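Local coordinates for 450aa long hypothetical fmu protein (Pyrococcus horikoshii, PDB 2YXL) that probably binds RNA and methylates carbon 5 of a cytosine, using S-adenosyl-L-methionine as methyl donor, as in the RsmB/NOP family, at residues A[379-392]-A[436-448]. Residues are numbered along the deposited sequence; the frame is centred on the assembly and turned at random.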
loop_
_atom_site.group_PDB
_atom_site.type_symbol
_atom_site.label_atom_id
_atom_site.label_comp_id
_atom_site.label_asym_id
_atom_site.label_seq_id
_atom_site.Cartn_x
_atom_site.Cartn_y
_atom_site.Cartn_z
ATOM N N VAL A 379 11.337 -17.959 19.438
ATOM C CA VAL A 379 11.074 -19.247 18.794
ATOM C C VAL A 379 11.509 -20.429 19.662
ATOM O O VAL A 379 12.618 -20.439 20.198
ATOM C CB VAL A 379 11.782 -19.341 17.414
ATOM C CG1 VAL A 379 11.308 -20.560 16.643
ATOM C CG2 VAL A 379 11.534 -18.091 16.592
ATOM N N LYS A 380 10.621 -21.415 19.791
ATOM C CA LYS A 380 10.929 -22.691 20.440
ATOM C C LYS A 380 11.930 -23.486 19.593
ATOM O O LYS A 380 12.000 -23.282 18.380
ATOM C CB LYS A 380 9.651 -23.515 20.632
ATOM C CG LYS A 380 8.649 -22.929 21.609
ATOM C CD LYS A 380 7.416 -23.810 21.709
ATOM C CE LYS A 380 6.363 -23.193 22.613
ATOM N NZ LYS A 380 5.194 -24.096 22.801
ATOM N N PRO A 381 12.714 -24.385 20.226
ATOM C CA PRO A 381 13.652 -25.245 19.489
ATOM C C PRO A 381 13.058 -25.886 18.225
ATOM O O PRO A 381 13.701 -25.874 17.174
ATOM C CB PRO A 381 14.020 -26.313 20.517
ATOM C CG PRO A 381 13.932 -25.602 21.815
ATOM C CD PRO A 381 12.793 -24.627 21.682
ATOM N N GLY A 382 11.845 -26.428 18.324
ATOM C CA GLY A 382 11.167 -27.007 17.160
ATOM C C GLY A 382 10.454 -25.999 16.265
ATOM O O GLY A 382 9.987 -26.351 15.181
ATOM N N GLY A 383 10.391 -24.746 16.710
ATOM C CA GLY A 383 9.566 -23.724 16.069
ATOM C C GLY A 383 10.052 -23.167 14.744
ATOM O O GLY A 383 11.132 -23.523 14.266
ATOM N N ARG A 384 9.244 -22.281 14.159
ATOM C CA ARG A 384 9.544 -21.662 12.865
ATOM C C ARG A 384 9.351 -20.145 12.864
ATOM O O ARG A 384 8.461 -19.616 13.529
ATOM C CB ARG A 384 8.705 -22.291 11.748
ATOM C CG ARG A 384 9.169 -23.678 11.320
ATOM C CD ARG A 384 8.488 -24.126 10.041
ATOM N NE ARG A 384 8.966 -25.434 9.595
ATOM C CZ ARG A 384 8.653 -25.995 8.429
ATOM N NH1 ARG A 384 7.861 -25.366 7.571
ATOM N NH2 ARG A 384 9.139 -27.188 8.117
ATOM N N LEU A 385 10.198 -19.460 12.102
ATOM C CA LEU A 385 10.138 -18.016 11.953
ATOM C C LEU A 385 9.942 -17.685 10.477
ATOM O O LEU A 385 10.688 -18.174 9.626
ATOM C CB LEU A 385 11.444 -17.380 12.453
ATOM C CG LEU A 385 11.535 -15.903 12.878
ATOM C CD1 LEU A 385 12.988 -15.510 13.084
ATOM C CD2 LEU A 385 10.883 -14.936 11.907
ATOM N N LEU A 386 8.939 -16.868 10.171
ATOM C CA LEU A 386 8.802 -16.329 8.822
ATOM C C LEU A 386 9.043 -14.831 8.818
ATOM O O LEU A 386 8.412 -14.083 9.568
ATOM C CB LEU A 386 7.442 -16.659 8.194
ATOM C CG LEU A 386 7.161 -16.030 6.817
ATOM C CD1 LEU A 386 8.042 -16.604 5.703
ATOM C CD2 LEU A 386 5.692 -16.163 6.454
ATOM N N TYR A 387 9.977 -14.414 7.973
ATOM C CA TYR A 387 10.278 -13.011 7.783
ATOM C C TYR A 387 9.747 -12.581 6.418
ATOM O O TYR A 387 10.046 -13.208 5.397
ATOM C CB TYR A 387 11.789 -12.788 7.888
ATOM C CG TYR A 387 12.254 -11.379 7.600
ATOM C CD1 TYR A 387 12.237 -10.398 8.595
ATOM C CD2 TYR A 387 12.740 -11.034 6.341
ATOM C CE1 TYR A 387 12.684 -9.101 8.338
ATOM C CE2 TYR A 387 13.188 -9.739 6.073
ATOM C CZ TYR A 387 13.156 -8.782 7.075
ATOM O OH TYR A 387 13.590 -7.506 6.802
ATOM N N THR A 388 8.935 -11.529 6.412
ATOM C CA THR A 388 8.418 -10.969 5.168
ATOM C C THR A 388 8.496 -9.457 5.182
ATOM O O THR A 388 8.358 -8.830 6.233
ATOM C CB THR A 388 6.939 -11.365 4.881
ATOM O OG1 THR A 388 6.091 -10.899 5.938
ATOM C CG2 THR A 388 6.777 -12.863 4.713
ATOM N N THR A 389 8.743 -8.892 4.004
ATOM C CA THR A 389 8.549 -7.471 3.745
ATOM C C THR A 389 7.786 -7.326 2.430
ATOM O O THR A 389 7.737 -8.259 1.619
ATOM C CB THR A 389 9.885 -6.700 3.608
ATOM O OG1 THR A 389 10.493 -7.009 2.346
ATOM C CG2 THR A 389 10.852 -7.032 4.751
ATOM N N CYS A 390 7.186 -6.159 2.222
ATOM C CA CYS A 390 6.662 -5.814 0.908
ATOM C C CYS A 390 7.612 -4.816 0.247
ATOM O O CYS A 390 7.198 -3.796 -0.298
ATOM C CB CYS A 390 5.231 -5.287 0.996
ATOM S SG CYS A 390 5.004 -4.019 2.234
ATOM N N SER A 391 8.900 -5.137 0.320
ATOM C CA SER A 391 9.959 -4.338 -0.280
ATOM C C SER A 391 10.693 -5.172 -1.322
ATOM O O SER A 391 10.769 -6.394 -1.205
ATOM C CB SER A 391 10.935 -3.857 0.795
ATOM O OG SER A 391 12.099 -3.293 0.213
ATOM N N ILE A 392 11.237 -4.505 -2.336
ATOM C CA ILE A 392 11.977 -5.193 -3.393
ATOM C C ILE A 392 13.491 -5.088 -3.216
ATOM O O ILE A 392 14.250 -5.702 -3.968
ATOM C CB ILE A 392 11.581 -4.689 -4.800
ATOM C CG1 ILE A 392 11.766 -3.172 -4.904
ATOM C CG2 ILE A 392 10.145 -5.118 -5.133
ATOM C CD1 ILE A 392 12.010 -2.667 -6.314
ATOM N N HIS A 436 3.676 -11.690 -11.437
ATOM C CA HIS A 436 2.627 -12.373 -10.673
ATOM C C HIS A 436 1.333 -11.591 -10.459
ATOM O O HIS A 436 0.372 -12.136 -9.920
ATOM C CB HIS A 436 3.174 -12.837 -9.318
ATOM C CG HIS A 436 4.419 -13.663 -9.417
ATOM N ND1 HIS A 436 5.640 -13.225 -8.952
ATOM C CD2 HIS A 436 4.630 -14.899 -9.924
ATOM C CE1 HIS A 436 6.550 -14.159 -9.165
ATOM N NE2 HIS A 436 5.963 -15.185 -9.755
ATOM N N SER A 437 1.307 -10.328 -10.876
ATOM C CA SER A 437 0.134 -9.457 -10.690
ATOM C C SER A 437 -0.296 -9.321 -9.224
ATOM O O SER A 437 -1.488 -9.276 -8.905
ATOM C CB SER A 437 -1.039 -9.912 -11.566
ATOM O OG SER A 437 -0.722 -9.755 -12.935
ATOM N N THR A 438 0.695 -9.276 -8.344
ATOM C CA THR A 438 0.497 -8.931 -6.941
ATOM C C THR A 438 1.622 -7.960 -6.581
ATOM O O THR A 438 2.471 -7.675 -7.424
ATOM C CB THR A 438 0.473 -10.197 -6.034
ATOM O OG1 THR A 438 0.032 -9.847 -4.717
ATOM C CG2 THR A 438 1.844 -10.880 -5.967
ATOM N N ILE A 439 1.619 -7.436 -5.358
ATOM C CA ILE A 439 2.692 -6.542 -4.896
ATOM C C ILE A 439 4.051 -7.248 -4.816
ATOM O O ILE A 439 4.114 -8.469 -4.665
ATOM C CB ILE A 439 2.368 -5.921 -3.514
ATOM C CG1 ILE A 439 2.010 -7.018 -2.495
ATOM C CG2 ILE A 439 1.258 -4.872 -3.650
ATOM C CD1 ILE A 439 1.989 -6.558 -1.046
ATOM N N GLY A 440 5.130 -6.475 -4.931
ATOM C CA GLY A 440 6.483 -6.980 -4.682
ATOM C C GLY A 440 6.591 -7.453 -3.243
ATOM O O GLY A 440 6.211 -6.734 -2.319
ATOM N N PHE A 441 7.095 -8.664 -3.049
ATOM C CA PHE A 441 7.084 -9.284 -1.727
ATOM C C PHE A 441 8.287 -10.199 -1.524
ATOM O O PHE A 441 8.885 -10.676 -2.493
ATOM C CB PHE A 441 5.791 -10.079 -1.550
ATOM C CG PHE A 441 5.202 -9.998 -0.171
ATOM C CD1 PHE A 441 5.384 -11.034 0.739
ATOM C CD2 PHE A 441 4.446 -8.897 0.211
ATOM C CE1 PHE A 441 4.828 -10.973 2.011
ATOM C CE2 PHE A 441 3.883 -8.822 1.484
ATOM C CZ PHE A 441 4.078 -9.865 2.387
ATOM N N PHE A 442 8.633 -10.435 -0.261
ATOM C CA PHE A 442 9.761 -11.291 0.086
ATOM C C PHE A 442 9.395 -12.231 1.223
ATOM O O PHE A 442 8.707 -11.837 2.163
ATOM C CB PHE A 442 10.974 -10.443 0.463
ATOM C CG PHE A 442 12.192 -11.250 0.828
ATOM C CD1 PHE A 442 12.960 -11.862 -0.162
ATOM C CD2 PHE A 442 12.574 -11.391 2.158
ATOM C CE1 PHE A 442 14.081 -12.599 0.167
ATOM C CE2 PHE A 442 13.699 -12.129 2.499
ATOM C CZ PHE A 442 14.453 -12.736 1.500
ATOM N N TYR A 443 9.863 -13.474 1.116
ATOM C CA TYR A 443 9.583 -14.521 2.096
ATOM C C TYR A 443 10.875 -15.209 2.527
ATOM O O TYR A 443 11.701 -15.584 1.685
ATOM C CB TYR A 443 8.645 -15.586 1.505
ATOM C CG TYR A 443 7.385 -15.062 0.856
ATOM C CD1 TYR A 443 7.414 -14.525 -0.429
ATOM C CD2 TYR A 443 6.157 -15.135 1.516
ATOM C CE1 TYR A 443 6.266 -14.052 -1.033
ATOM C CE2 TYR A 443 4.995 -14.666 0.918
ATOM C CZ TYR A 443 5.060 -14.127 -0.358
ATOM O OH TYR A 443 3.928 -13.650 -0.968
ATOM N N ALA A 444 11.042 -15.387 3.836
ATOM C CA ALA A 444 12.147 -16.173 4.375
ATOM C C ALA A 444 11.662 -17.013 5.544
ATOM O O ALA A 444 11.325 -16.478 6.603
ATOM C CB ALA A 444 13.285 -15.276 4.800
ATOM N N LEU A 445 11.611 -18.327 5.339
ATOM C CA LEU A 445 11.168 -19.249 6.376
ATOM C C LEU A 445 12.368 -19.864 7.092
ATOM O O LEU A 445 13.295 -20.380 6.462
ATOM C CB LEU A 445 10.241 -20.331 5.804
ATOM C CG LEU A 445 9.474 -21.221 6.794
ATOM C CD1 LEU A 445 8.485 -20.418 7.643
ATOM C CD2 LEU A 445 8.755 -22.351 6.065
ATOM N N LEU A 446 12.329 -19.796 8.418
ATOM C CA LEU A 446 13.455 -20.172 9.259
ATOM C C LEU A 446 12.976 -21.087 10.373
ATOM O O LEU A 446 11.880 -20.905 10.897
ATOM C CB LEU A 446 14.093 -18.912 9.861
ATOM C CG LEU A 446 14.423 -17.775 8.884
ATOM C CD1 LEU A 446 14.221 -16.400 9.515
ATOM C CD2 LEU A 446 15.830 -17.932 8.323
ATOM N N GLU A 447 13.788 -22.079 10.722
ATOM C CA GLU A 447 13.515 -22.898 11.901
ATOM C C GLU A 447 14.785 -23.178 12.694
ATOM O O GLU A 447 15.883 -23.219 12.131
ATOM C CB GLU A 447 12.783 -24.200 11.534
ATOM C CG GLU A 447 13.638 -25.321 10.945
ATOM C CD GLU A 447 12.974 -26.690 11.060
ATOM O OE1 GLU A 447 13.695 -27.710 11.006
ATOM O OE2 GLU A 447 11.734 -26.753 11.212
ATOM N N LYS A 448 14.626 -23.351 14.004
ATOM C CA LYS A 448 15.732 -23.746 14.865
ATOM C C LYS A 448 16.072 -25.212 14.644
ATOM O O LYS A 448 17.238 -25.569 14.489
ATOM C CB LYS A 448 15.401 -23.496 16.336
ATOM C CG LYS A 448 15.457 -22.043 16.759
ATOM C CD LYS A 448 15.439 -21.923 18.275
ATOM C CE LYS A 448 15.669 -20.488 18.718
ATOM N NZ LYS A 448 15.701 -20.367 20.201
#
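F441 turns its ring so that the carbonyl O of T389 lies over the ring centre, 3.5 Å above its plane, a place suited to a broad flat side chain. T388 CB meets F441 CE1 at 3.6 Å and C390 CB meets F441 CD2 at 3.8 Å; the ring also touches A247 and S248 of helix 246-255. Replacing F441 by alanine removes the ring, and would probably leave the T389 carbonyl without the face it lies over and C390 CB without its packing partner. T388 turns a methyl toward this ring, while its OG1 hydrogen-bonds D337 OD1, a residue predicted to bind S-adenosyl-L-methionine.

Y387 CD2 and F442 CE2 meet at their ring edges, and I401 of helix 398-407 touches both Y387 and A444, consistent with the small residue there. L385 and L446 lie side by side on this same face, their CD1 atoms 3.9 Å apart. On the other face L445, with CG anti to its backbone N (chi1 -169°), lays CD1 against L386 CB.

R384 NE reaches E447 OE2 in a long salt bridge of 3.5 Å, its hydrogen bond weak, with guanidinium and carboxylate planes 72° apart. Extended K448 is long enough for NZ to reach both V379 O (3.1 Å) and E329. The antiparallel pair is thus apolar in its middle and charged at one end; at the other, strand 383-389 leads into C390, the predicted nucleophile, whose side chain lies about 5 Å from bound sinefungin.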